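Ornithine carbamoyltransferase (Gloeobacter violaceus, PDB 3GD5) probably catalyses the reversible transfer of the carbamoyl group from carbamoyl phosphate to ornithine, giving citrulline on the way to arginine. Local coordinates at residues L145-E150 with W294-N299; L229-W234 with V269-P274. All blocks are in the same frame, centred on the assembly; numbering follows the deposited sequence.

Contact 1: L145-E150 with W294-N299; sequences LLTIRE and WDEAEN
Leu146 brings its CD1 methyl to the oxygen side of the Asn299 amide, 4.4 Å from OD1, a loose van der Waals approach that leaves the polar work to Thr147 and Glu150. Thr147 stands where the two backbones come nearest, opposite Glu296. Its OG1 sits beside the backbone N and anti to the carbonyl carbon (chi1 -57°), which turns it to Asn299. There it receives Asn299 ND2 at 2.7 Å, almost in the amide plane and nearly straight. The same OG1 rests 3.5 Å from Glu296 CA and also bonds Ala143 O one turn back, so the hydroxyl is tied both to its own helix and to the neighbour. Glu150 closes the fork: its extended chain runs past Asn299 in the opposite direction, and OE1 takes the amide at 3.0 Å from ND2, met from above the carboxylate plane. Both N-H groups of one buried amide are thus spent, and its rotation is fixed; Lys38 hydrogen-bonds Asn299 OD1 and, with Arg39, makes salt bridges to Glu150 OE2. The axes pass 9.2 Å apart at 129°, the crossing of helices 138-152 and 293-312 characteristic of the interdomain junction in transcarbamoylases.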
loop_
_atom_site.group_PDB
_atom_site.type_symbol
_atom_site.label_atom_id
_atom_site.label_comp_id
_atom_site.label_asym_id
_atom_site.label_seq_id
_atom_site.Cartn_x
_atom_site.Cartn_y
_atom_site.Cartn_z
ATOM N N LEU A 145 7.815 3.305 39.790
ATOM C CA LEU A 145 8.460 3.316 41.100
ATOM C C LEU A 145 8.263 4.673 41.762
ATOM O O LEU A 145 7.917 4.753 42.937
ATOM C CB LEU A 145 9.954 3.022 40.938
ATOM C CG LEU A 145 10.530 1.673 41.390
ATOM C CD1 LEU A 145 9.531 0.548 41.239
ATOM C CD2 LEU A 145 11.792 1.393 40.587
ATOM N N LEU A 146 8.468 5.733 40.985
ATOM C CA LEU A 146 8.316 7.105 41.452
ATOM C C LEU A 146 6.860 7.372 41.829
ATOM O O LEU A 146 6.567 8.185 42.706
ATOM C CB LEU A 146 8.748 8.065 40.341
ATOM C CG LEU A 146 9.248 9.476 40.657
ATOM C CD1 LEU A 146 9.470 10.205 39.339
ATOM C CD2 LEU A 146 8.249 10.236 41.509
ATOM N N THR A 147 5.944 6.683 41.161
ATOM C CA THR A 147 4.531 6.861 41.446
ATOM C C THR A 147 4.176 6.141 42.743
ATOM O O THR A 147 3.447 6.677 43.569
ATOM C CB THR A 147 3.651 6.312 40.305
ATOM O OG1 THR A 147 4.014 6.951 39.073
ATOM C CG2 THR A 147 2.173 6.583 40.593
ATOM N N ILE A 148 4.700 4.928 42.914
ATOM C CA ILE A 148 4.441 4.138 44.114
ATOM C C ILE A 148 4.973 4.902 45.315
ATOM O O ILE A 148 4.284 5.042 46.323
ATOM C CB ILE A 148 5.124 2.748 44.042
ATOM C CG1 ILE A 148 4.538 1.944 42.878
ATOM C CG2 ILE A 148 4.927 1.991 45.350
ATOM C CD1 ILE A 148 5.155 0.567 42.705
ATOM N N ARG A 149 6.198 5.405 45.190
ATOM C CA ARG A 149 6.830 6.178 46.250
ATOM C C ARG A 149 5.940 7.355 46.657
ATOM O O ARG A 149 5.705 7.580 47.837
ATOM C CB ARG A 149 8.203 6.675 45.778
ATOM C CG ARG A 149 8.733 7.922 46.493
ATOM C CD ARG A 149 9.130 7.686 47.944
ATOM N NE ARG A 149 10.306 6.826 48.072
ATOM C CZ ARG A 149 11.046 6.737 49.176
ATOM N NH1 ARG A 149 12.100 5.926 49.216
ATOM N NH2 ARG A 149 10.742 7.473 50.239
ATOM N N GLU A 150 5.436 8.096 45.679
ATOM C CA GLU A 150 4.577 9.240 45.969
ATOM C C GLU A 150 3.268 8.825 46.636
ATOM O O GLU A 150 2.613 9.649 47.272
ATOM C CB GLU A 150 4.259 10.019 44.687
ATOM C CG GLU A 150 5.478 10.560 43.951
ATOM C CD GLU A 150 5.110 11.341 42.691
ATOM O OE1 GLU A 150 4.293 10.831 41.891
ATOM O OE2 GLU A 150 5.644 12.459 42.500
ATOM N N TRP A 294 -3.260 7.708 35.540
ATOM C CA TRP A 294 -3.006 9.032 34.981
ATOM C C TRP A 294 -1.783 9.675 35.636
ATOM O O TRP A 294 -0.970 10.300 34.946
ATOM C CB TRP A 294 -4.256 9.921 35.111
ATOM C CG TRP A 294 -5.500 9.252 34.534
ATOM C CD1 TRP A 294 -6.712 9.121 35.146
ATOM C CD2 TRP A 294 -5.609 8.546 33.281
ATOM N NE1 TRP A 294 -7.563 8.372 34.366
ATOM C CE2 TRP A 294 -6.914 8.008 33.217
ATOM C CE3 TRP A 294 -4.731 8.314 32.214
ATOM C CZ2 TRP A 294 -7.366 7.247 32.127
ATOM C CZ3 TRP A 294 -5.178 7.555 31.128
ATOM C CH2 TRP A 294 -6.488 7.031 31.097
ATOM N N ASP A 295 -1.634 9.515 36.952
ATOM C CA ASP A 295 -0.457 10.060 37.640
ATOM C C ASP A 295 0.777 9.292 37.153
ATOM O O ASP A 295 1.845 9.861 36.925
ATOM C CB ASP A 295 -0.579 9.903 39.167
ATOM C CG ASP A 295 -1.694 10.755 39.765
ATOM O OD1 ASP A 295 -1.987 11.839 39.223
ATOM O OD2 ASP A 295 -2.266 10.351 40.795
ATOM N N GLU A 296 0.612 7.986 36.993
ATOM C CA GLU A 296 1.685 7.119 36.526
ATOM C C GLU A 296 2.158 7.546 35.134
ATOM O O GLU A 296 3.350 7.527 34.845
ATOM C CB GLU A 296 1.178 5.677 36.497
ATOM C CG GLU A 296 2.126 4.662 35.894
ATOM C CD GLU A 296 1.442 3.325 35.657
ATOM O OE1 GLU A 296 2.134 2.359 35.276
ATOM O OE2 GLU A 296 0.208 3.244 35.848
ATOM N N ALA A 297 1.217 7.939 34.278
ATOM C CA ALA A 297 1.541 8.373 32.916
ATOM C C ALA A 297 2.304 9.703 32.929
ATOM O O ALA A 297 3.312 9.866 32.222
ATOM C CB ALA A 297 0.252 8.500 32.089
ATOM N N GLU A 298 1.822 10.654 33.725
ATOM C CA GLU A 298 2.495 11.940 33.835
ATOM C C GLU A 298 3.931 11.727 34.313
ATOM O O GLU A 298 4.849 12.427 33.880
ATOM C CB GLU A 298 1.781 12.858 34.835
ATOM C CG GLU A 298 2.433 14.234 34.953
ATOM C CD GLU A 298 1.929 15.048 36.141
ATOM O OE1 GLU A 298 0.697 15.105 36.364
ATOM O OE2 GLU A 298 2.769 15.647 36.848
ATOM N N ASN A 299 4.123 10.761 35.207
ATOM C CA ASN A 299 5.458 10.492 35.728
ATOM C C ASN A 299 6.446 9.956 34.699
ATOM O O ASN A 299 7.638 9.827 35.001
ATOM C CB ASN A 299 5.402 9.552 36.933
ATOM C CG ASN A 299 5.074 10.279 38.217
ATOM O OD1 ASN A 299 5.364 11.467 38.354
ATOM N ND2 ASN A 299 4.485 9.570 39.173
#

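Contact 2: L229-W234 with V269-P274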
loop_
_atom_site.group_PDB
_atom_site.type_symbol
_atom_site.label_atom_id
_atom_site.label_comp_id
_atom_site.label_asym_id
_atom_site.label_seq_id
_atom_site.Cartn_x
_atom_site.Cartn_y
_atom_site.Cartn_z
ATOM N N LEU A 229 -1.461 -3.406 42.294
ATOM C CA LEU A 229 -1.808 -4.407 41.288
ATOM C C LEU A 229 -1.417 -3.766 39.947
ATOM O O LEU A 229 -1.843 -2.658 39.627
ATOM C CB LEU A 229 -3.301 -4.731 41.327
ATOM C CG LEU A 229 -3.766 -5.453 42.596
ATOM C CD1 LEU A 229 -5.244 -5.771 42.478
ATOM C CD2 LEU A 229 -2.961 -6.738 42.794
ATOM N N TYR A 230 -0.599 -4.470 39.178
ATOM C CA TYR A 230 -0.093 -3.957 37.914
ATOM C C TYR A 230 -0.421 -4.878 36.755
ATOM O O TYR A 230 -0.330 -6.101 36.870
ATOM C CB TYR A 230 1.427 -3.808 38.016
ATOM C CG TYR A 230 2.072 -2.890 36.999
ATOM C CD1 TYR A 230 2.073 -3.196 35.637
ATOM C CD2 TYR A 230 2.719 -1.726 37.412
ATOM C CE1 TYR A 230 2.710 -2.363 34.712
ATOM C CE2 TYR A 230 3.353 -0.892 36.504
ATOM C CZ TYR A 230 3.345 -1.210 35.155
ATOM O OH TYR A 230 3.949 -0.345 34.260
ATOM N N THR A 231 -0.810 -4.290 35.634
ATOM C CA THR A 231 -1.107 -5.084 34.458
ATOM C C THR A 231 -0.796 -4.298 33.197
ATOM O O THR A 231 -0.532 -3.097 33.245
ATOM C CB THR A 231 -2.568 -5.555 34.431
ATOM O OG1 THR A 231 -2.709 -6.573 33.433
ATOM C CG2 THR A 231 -3.503 -4.401 34.122
ATOM N N ASP A 232 -0.839 -4.995 32.068
ATOM C CA ASP A 232 -0.522 -4.409 30.778
ATOM C C ASP A 232 -1.339 -5.184 29.760
ATOM O O ASP A 232 -1.979 -6.176 30.110
ATOM C CB ASP A 232 0.976 -4.588 30.521
ATOM C CG ASP A 232 1.464 -3.851 29.284
ATOM O OD1 ASP A 232 0.656 -3.179 28.608
ATOM O OD2 ASP A 232 2.678 -3.950 28.999
ATOM N N VAL A 233 -1.325 -4.740 28.507
ATOM C CA VAL A 233 -2.081 -5.426 27.468
ATOM C C VAL A 233 -1.607 -6.871 27.281
ATOM O O VAL A 233 -0.423 -7.166 27.437
ATOM C CB VAL A 233 -1.971 -4.679 26.126
ATOM C CG1 VAL A 233 -2.450 -5.580 24.994
ATOM C CG2 VAL A 233 -2.814 -3.400 26.174
ATOM N N TRP A 234 -2.535 -7.767 26.955
ATOM C CA TRP A 234 -2.192 -9.168 26.741
ATOM C C TRP A 234 -1.266 -9.322 25.532
ATOM O O TRP A 234 -1.201 -8.450 24.665
ATOM C CB TRP A 234 -3.456 -10.017 26.532
ATOM C CG TRP A 234 -4.384 -10.064 27.725
ATOM C CD1 TRP A 234 -4.047 -9.881 29.038
ATOM C CD2 TRP A 234 -5.793 -10.356 27.713
ATOM N NE1 TRP A 234 -5.154 -10.040 29.842
ATOM C CE2 TRP A 234 -6.238 -10.332 29.056
ATOM C CE3 TRP A 234 -6.722 -10.637 26.697
ATOM C CZ2 TRP A 234 -7.573 -10.577 29.412
ATOM C CZ3 TRP A 234 -8.052 -10.882 27.052
ATOM C CH2 TRP A 234 -8.461 -10.850 28.401
ATOM N N VAL A 269 -3.778 0.677 41.797
ATOM C CA VAL A 269 -3.799 -0.029 40.515
ATOM C C VAL A 269 -3.016 0.743 39.453
ATOM O O VAL A 269 -3.309 1.909 39.178
ATOM C CB VAL A 269 -5.243 -0.236 39.995
ATOM C CG1 VAL A 269 -5.211 -0.915 38.631
ATOM C CG2 VAL A 269 -6.037 -1.083 40.978
ATOM N N LEU A 270 -2.016 0.089 38.865
ATOM C CA LEU A 270 -1.195 0.711 37.829
ATOM C C LEU A 270 -1.329 -0.003 36.494
ATOM O O LEU A 270 -1.501 -1.221 36.441
ATOM C CB LEU A 270 0.291 0.717 38.230
ATOM C CG LEU A 270 0.717 1.547 39.445
ATOM C CD1 LEU A 270 2.236 1.568 39.552
ATOM C CD2 LEU A 270 0.179 2.959 39.312
ATOM N N HIS A 271 -1.264 0.769 35.415
ATOM C CA HIS A 271 -1.331 0.223 34.062
ATOM C C HIS A 271 -0.465 1.142 33.207
ATOM O O HIS A 271 -0.688 2.346 33.166
ATOM C CB HIS A 271 -2.782 0.203 33.553
ATOM C CG HIS A 271 -2.954 -0.515 32.249
ATOM N ND1 HIS A 271 -3.915 -1.486 32.053
ATOM C CD2 HIS A 271 -2.302 -0.387 31.067
ATOM C CE1 HIS A 271 -3.850 -1.920 30.807
ATOM N NE2 HIS A 271 -2.882 -1.269 30.187
ATOM N N CYS A 272 0.540 0.582 32.544
ATOM C CA CYS A 272 1.437 1.387 31.714
ATOM C C CYS A 272 0.800 1.992 30.446
ATOM O O CYS A 272 1.375 2.901 29.856
ATOM C CB CYS A 272 2.663 0.561 31.320
ATOM S SG CYS A 272 2.258 -0.939 30.422
ATOM N N LEU A 273 -0.366 1.478 30.039
ATOM C CA LEU A 273 -1.119 1.944 28.858
ATOM C C LEU A 273 -0.517 1.552 27.502
ATOM O O LEU A 273 0.677 1.279 27.405
ATOM C CB LEU A 273 -1.307 3.464 28.915
ATOM C CG LEU A 273 -2.095 3.999 30.120
ATOM C CD1 LEU A 273 -2.168 5.512 30.064
ATOM C CD2 LEU A 273 -3.501 3.394 30.136
ATOM N N PRO A 274 -1.343 1.506 26.435
ATOM C CA PRO A 274 -2.782 1.791 26.415
ATOM C C PRO A 274 -3.516 0.642 27.068
ATOM O O PRO A 274 -2.939 -0.424 27.263
ATOM C CB PRO A 274 -3.095 1.902 24.919
ATOM C CG PRO A 274 -2.153 0.908 24.318
ATOM C CD PRO A 274 -0.862 1.195 25.073
#
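Leu270 N gives its proton to Leu229 O at 2.9 Å, and Thr231 N reaches back to Leu270 O at 3.2 Å, so that Leu270 joins the neighbouring strand through both its N-H and its carbonyl, as parallel strands do. Beyond this pairing, His271 NE2 donates to Pro274 O at 3.0 Å, from above the carbonyl plane; the bond is bent, and it ties the turn after the strand back onto the ring. One face of that ring lies against Thr231 O and the CA of Asp232, the latter a CH-pi contact, while Thr231 CG2 comes 3.6 Å from His271 ND1. With an alanine here, Pro274 O would probably lose its imidazole partner and a gap would open beside Thr231 and Asp232, leaving the turn less firmly set. On the opposite face of the sheet, Tyr230 crosses Leu270, with Tyr230 CD2 3.5 Å from Leu270 CB. Tyr230 OH, bonded to Asp144, sits 3.3 Å from Cys272 CB. Cys272 SG, held between the backbone N and the carbonyl carbon (chi1 59°), meets the Asp232 carboxylate, 3.2 Å from Asp232 CG. A cis peptide precedes Pro274. Here the Rossmann-like sheet ends in the His-Cys-Leu-Pro loop of ornithine carbamoyltransferases, where Asp232 probably binds ornithine and Cys272 and Leu273 carbamoyl phosphate.

How the contacts relate
Starting from the N terminus, the chain passes through the carbamoyl phosphate domain into helix 138-152, which carries residues 145-150 and leads on toward the ornithine domain. It next runs through the five-stranded sheet of that domain, and within that passage contact 2 pairs strand 228-231 with strand 268-271, outermost in the sheet of this chain, closing a short loop. Only afterwards does helix 293-312 return to close the long loop of contact 1, so contact 2 is nested inside it, the centres about 13 Å apart. Glu296 joins the two: Glu296 OE2 lies 2.9 Å from His271 N, a probable hydrogen bond. The helix crossing at the domain junction is thereby linked directly to the end of the sheet that probably binds substrate.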